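Local coordinates for HD domain protein (Enterococcus faecalis, PDB 4LRL) that probably hydrolyses deoxyribonucleoside triphosphates as an HD-domain phosphohydrolase, with bound nucleotides acting as allosteric regulators, at residues I368-E373 with Y464-S469; D337-D342 with P382-A387. All blocks are in the same frame, centred on the assembly; numbering follows the deposited sequence.

Both contacts join helices of the C-terminal half of the chain, their centres about 17 Å apart. Contact 1 packs helix 361-377 against helix 461-468; contact 2 sets the start of helix 338-348 against the short helix 382-385, which follows helix 361-377 in the chain. They touch directly: Arg-372 NE lies 2.8 Å from Thr-386 OG1, a probable hydrogen bond, and Arg-372 O packs on Pro-382 CG. Neither includes a nucleotide-binding residue, but both lie in the neighbourhood of Lys-354, a dGTP-binding residue, without touching it: its side chain is about 8 Å from that of Phe-467, itself about 13 Å from a bound dGTP, and about 11 Å from that of Tyr-385.

Contact 1: residues I368-E373 with Y464-S469; sequences IAYLRE and YREFSS
Leu-371 and Phe-467 form the close-packed, buried half of this helix-helix contact, where the two backbones come nearest, with CA atoms 6.4 Å apart. The leucine meets the phenylalanine ring obliquely, its CB 4.0 Å from CE1 of Phe-467 and its CD2 methyl near CD1. Phe-467 reaches across because its CG stands anti to the backbone N (chi1 -179°), which carries the ring toward helix 361-377. There Ile-375 also touches it, while Phe-444 adds an edge-to-face ring contact and Phe-442 packs on Leu-371.

The other half is looser and lies partly exposed. Here Glu-466 OE2 sits at the edge of the Tyr-370 ring, near its plane, and accepts from the phenol over 2.7 Å between OH and OE2. The acceptor is approached on its anti side, 21° out of the carboxylate plane, and ring and carboxylate stand almost perpendicular. A bend at chi2 (71°) turns the Glu-466 carboxylate to the phenol, and the Glu-466 side chain also touches Leu-374. Apolar burial thus joins the two helices on the inner side, while a single hydrogen bond to a carboxylate, probably ionised, links them at the rim.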
# COMPACT_ATOMS: atom_id res chain seq x y z
N ILE C 368 -14.80 -1.65 43.78
CA ILE C 368 -13.38 -1.69 43.47
C ILE C 368 -12.58 -1.94 44.76
O ILE C 368 -11.65 -2.74 44.77
CB ILE C 368 -12.91 -0.41 42.72
CG1 ILE C 368 -13.33 -0.49 41.25
CG2 ILE C 368 -11.39 -0.21 42.80
CD1 ILE C 368 -13.35 0.85 40.53
N ALA C 369 -12.96 -1.27 45.84
CA ALA C 369 -12.30 -1.46 47.13
C ALA C 369 -12.37 -2.92 47.58
O ALA C 369 -11.38 -3.47 48.07
CB ALA C 369 -12.87 -0.52 48.17
N TYR C 370 -13.54 -3.54 47.39
CA TYR C 370 -13.76 -4.94 47.71
C TYR C 370 -12.87 -5.87 46.86
O TYR C 370 -12.20 -6.74 47.40
CB TYR C 370 -15.26 -5.30 47.59
CG TYR C 370 -15.57 -6.76 47.83
CD1 TYR C 370 -15.98 -7.58 46.79
CD2 TYR C 370 -15.44 -7.32 49.10
CE1 TYR C 370 -16.26 -8.93 47.00
CE2 TYR C 370 -15.71 -8.67 49.32
CZ TYR C 370 -16.12 -9.46 48.27
OH TYR C 370 -16.39 -10.79 48.48
N LEU C 371 -12.85 -5.64 45.55
CA LEU C 371 -11.95 -6.38 44.64
C LEU C 371 -10.48 -6.21 45.02
O LEU C 371 -9.69 -7.15 44.90
CB LEU C 371 -12.15 -5.97 43.18
CG LEU C 371 -13.56 -6.11 42.62
CD1 LEU C 371 -13.56 -5.78 41.15
CD2 LEU C 371 -14.13 -7.50 42.86
N ARG C 372 -10.13 -5.00 45.47
CA ARG C 372 -8.78 -4.76 45.99
C ARG C 372 -8.48 -5.56 47.25
O ARG C 372 -7.36 -6.05 47.41
CB ARG C 372 -8.55 -3.27 46.23
CG ARG C 372 -8.14 -2.55 44.96
CD ARG C 372 -8.18 -1.06 45.14
NE ARG C 372 -7.42 -0.41 44.08
CZ ARG C 372 -7.54 0.86 43.74
NH1 ARG C 372 -8.42 1.64 44.37
NH2 ARG C 372 -6.79 1.36 42.76
N GLU C 373 -9.47 -5.70 48.14
CA GLU C 373 -9.33 -6.59 49.29
C GLU C 373 -9.05 -8.03 48.83
O GLU C 373 -8.11 -8.65 49.30
CB GLU C 373 -10.57 -6.57 50.19
CG GLU C 373 -10.40 -7.47 51.41
CD GLU C 373 -11.65 -7.62 52.26
OE1 GLU C 373 -12.74 -7.14 51.87
OE2 GLU C 373 -11.53 -8.24 53.34
N TYR C 464 -10.70 -16.51 43.97
CA TYR C 464 -10.59 -16.37 42.51
C TYR C 464 -11.96 -16.43 41.83
O TYR C 464 -12.24 -15.64 40.92
CB TYR C 464 -9.65 -17.43 41.91
CG TYR C 464 -8.19 -17.26 42.29
CD1 TYR C 464 -7.49 -16.10 41.97
CD2 TYR C 464 -7.50 -18.28 42.96
CE1 TYR C 464 -6.15 -15.95 42.31
CE2 TYR C 464 -6.16 -18.14 43.30
CZ TYR C 464 -5.50 -16.97 42.98
OH TYR C 464 -4.17 -16.81 43.31
N ARG C 465 -12.82 -17.35 42.29
CA ARG C 465 -14.17 -17.45 41.77
C ARG C 465 -15.01 -16.23 42.17
O ARG C 465 -15.75 -15.69 41.35
CB ARG C 465 -14.84 -18.77 42.17
CG ARG C 465 -14.27 -19.99 41.45
CD ARG C 465 -15.07 -21.25 41.73
NE ARG C 465 -15.10 -21.59 43.15
CZ ARG C 465 -14.23 -22.40 43.74
NH1 ARG C 465 -13.25 -22.96 43.04
NH2 ARG C 465 -14.34 -22.65 45.04
N GLU C 466 -14.88 -15.78 43.41
CA GLU C 466 -15.58 -14.60 43.89
C GLU C 466 -15.19 -13.39 43.05
O GLU C 466 -16.05 -12.70 42.50
CB GLU C 466 -15.31 -14.37 45.38
CG GLU C 466 -15.90 -13.07 45.95
CD GLU C 466 -17.42 -13.07 46.07
OE1 GLU C 466 -18.08 -13.99 45.57
OE2 GLU C 466 -17.95 -12.12 46.68
N PHE C 467 -13.89 -13.16 42.92
CA PHE C 467 -13.37 -12.10 42.07
C PHE C 467 -13.91 -12.17 40.63
O PHE C 467 -14.38 -11.15 40.09
CB PHE C 467 -11.84 -12.10 42.06
CG PHE C 467 -11.25 -11.01 41.22
CD1 PHE C 467 -10.87 -9.80 41.79
CD2 PHE C 467 -11.11 -11.18 39.84
CE1 PHE C 467 -10.34 -8.78 41.00
CE2 PHE C 467 -10.58 -10.16 39.04
CZ PHE C 467 -10.19 -8.96 39.63
N SER C 468 -13.84 -13.36 40.03
CA SER C 468 -14.26 -13.58 38.64
C SER C 468 -15.70 -13.19 38.37
O SER C 468 -16.02 -12.70 37.29
CB SER C 468 -14.06 -15.04 38.23
OG SER C 468 -12.71 -15.44 38.36
N SER C 469 -16.57 -13.40 39.36
CA SER C 469 -18.00 -13.11 39.22
C SER C 469 -18.30 -11.61 39.06
O SER C 469 -19.42 -11.23 38.70
CB SER C 469 -18.79 -13.69 40.40
OG SER C 469 -18.37 -13.10 41.63

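Contact 2: residues D337-D342 with P382-A387; sequences DSILGD and PKYYTA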
# COMPACT_ATOMS: atom_id res chain seq x y z
N ASP C 337 13.47 -7.18 47.41
CA ASP C 337 12.13 -6.75 47.70
C ASP C 337 11.25 -7.50 46.73
O ASP C 337 11.51 -7.51 45.53
CB ASP C 337 11.98 -5.24 47.50
CG ASP C 337 10.54 -4.78 47.69
OD1 ASP C 337 10.02 -4.89 48.83
OD2 ASP C 337 9.93 -4.32 46.70
N SER C 338 10.22 -8.15 47.26
CA SER C 338 9.33 -8.99 46.47
C SER C 338 8.63 -8.20 45.36
O SER C 338 8.64 -8.59 44.19
CB SER C 338 8.33 -9.69 47.40
OG SER C 338 7.25 -10.27 46.67
N ILE C 339 8.03 -7.07 45.74
CA ILE C 339 7.26 -6.24 44.84
C ILE C 339 8.11 -5.67 43.70
O ILE C 339 7.71 -5.74 42.53
CB ILE C 339 6.52 -5.13 45.63
CG1 ILE C 339 5.41 -5.75 46.49
CG2 ILE C 339 5.95 -4.05 44.69
CD1 ILE C 339 4.85 -4.81 47.56
N LEU C 340 9.27 -5.11 44.04
CA LEU C 340 10.14 -4.50 43.02
C LEU C 340 10.66 -5.55 42.04
O LEU C 340 10.55 -5.38 40.82
CB LEU C 340 11.30 -3.72 43.66
CG LEU C 340 12.13 -2.91 42.65
CD1 LEU C 340 11.47 -1.55 42.36
CD2 LEU C 340 13.57 -2.73 43.10
N GLY C 341 11.22 -6.64 42.58
CA GLY C 341 11.74 -7.74 41.77
C GLY C 341 10.73 -8.24 40.76
O GLY C 341 11.04 -8.39 39.58
N ASP C 342 9.50 -8.47 41.23
CA ASP C 342 8.43 -8.98 40.39
C ASP C 342 7.94 -7.98 39.33
O ASP C 342 7.67 -8.37 38.20
CB ASP C 342 7.25 -9.41 41.27
CG ASP C 342 6.14 -10.07 40.47
OD1 ASP C 342 6.38 -11.16 39.89
OD2 ASP C 342 5.04 -9.51 40.42
N PRO C 382 -2.39 -4.33 46.69
CA PRO C 382 -3.28 -3.59 45.77
C PRO C 382 -2.71 -2.25 45.30
O PRO C 382 -3.07 -1.77 44.21
CB PRO C 382 -4.54 -3.35 46.62
CG PRO C 382 -4.44 -4.29 47.79
CD PRO C 382 -2.98 -4.47 48.03
N LYS C 383 -1.84 -1.65 46.10
CA LYS C 383 -1.23 -0.38 45.71
C LYS C 383 -0.34 -0.51 44.47
O LYS C 383 -0.15 0.46 43.74
CB LYS C 383 -0.46 0.24 46.87
CG LYS C 383 -1.32 0.66 48.04
CD LYS C 383 -0.80 1.95 48.68
CE LYS C 383 -1.46 2.24 50.03
NZ LYS C 383 -0.93 1.35 51.09
N TYR C 384 0.19 -1.71 44.23
CA TYR C 384 1.13 -1.97 43.14
C TYR C 384 0.56 -2.90 42.08
O TYR C 384 1.03 -2.92 40.94
CB TYR C 384 2.45 -2.54 43.66
CG TYR C 384 3.09 -1.66 44.72
CD1 TYR C 384 2.84 -1.86 46.07
CD2 TYR C 384 3.93 -0.59 44.36
CE1 TYR C 384 3.40 -1.05 47.04
CE2 TYR C 384 4.50 0.23 45.33
CZ TYR C 384 4.22 -0.01 46.66
OH TYR C 384 4.79 0.77 47.64
N TYR C 385 -0.48 -3.64 42.45
CA TYR C 385 -1.03 -4.63 41.53
C TYR C 385 -2.39 -4.28 40.96
O TYR C 385 -2.96 -5.07 40.21
CB TYR C 385 -0.99 -6.03 42.16
CG TYR C 385 0.43 -6.53 42.23
CD1 TYR C 385 1.16 -6.44 43.41
CD2 TYR C 385 1.05 -7.05 41.09
CE1 TYR C 385 2.48 -6.89 43.47
CE2 TYR C 385 2.37 -7.50 41.13
CZ TYR C 385 3.07 -7.41 42.33
OH TYR C 385 4.38 -7.84 42.38
N THR C 386 -2.91 -3.09 41.30
CA THR C 386 -4.15 -2.58 40.73
C THR C 386 -3.99 -1.11 40.38
O THR C 386 -3.11 -0.43 40.89
CB THR C 386 -5.38 -2.72 41.70
OG1 THR C 386 -5.29 -1.76 42.77
CG2 THR C 386 -5.52 -4.12 42.25
N ALA C 387 -4.87 -0.63 39.52
CA ALA C 387 -4.93 0.79 39.21
C ALA C 387 -6.29 1.15 38.65
O ALA C 387 -7.07 0.29 38.26
CB ALA C 387 -3.84 1.17 38.20
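Ile-339 and Asp-342, one helical turn apart, carry the contact from helix 338-348 to Tyr-384 and Tyr-385. Asp-337 caps the N-terminus of the helix, its OD2 accepting from Leu-340 N at 2.9 Å; OD1 forms a salt bridge with Arg-285. Ile-339 then points at the second segment. Its CG2, anti to the backbone N, lies over one face of the Tyr-384 ring in a CH-pi contact, 4.1 Å from the centroid and displaced toward the CG end. CD1 extends along the same ring, 3.9 Å from CD1 of Tyr-384, while CG1 comes more loosely to the edge of Tyr-385. At Asp-342, OD2 accepts a hydrogen bond of 2.7 Å from Tyr-385 OH on its anti side, 21° out of the carboxylate plane. The same oxygen pairs with Arg-346, which probably favours the ionised carboxylate.

Tyr-384 OH bonds to Glu-288 and Arg-285 of helix 270-291, and the Tyr-385 ring packs edge-to-face with Phe-380. Helix 382-385 thereby bridges helices 338-348 and 270-291; after Thr-386 the chain enters strand 387-389, where Ala-387 makes backbone hydrogen bonds with Tyr-443 of strand 441-444.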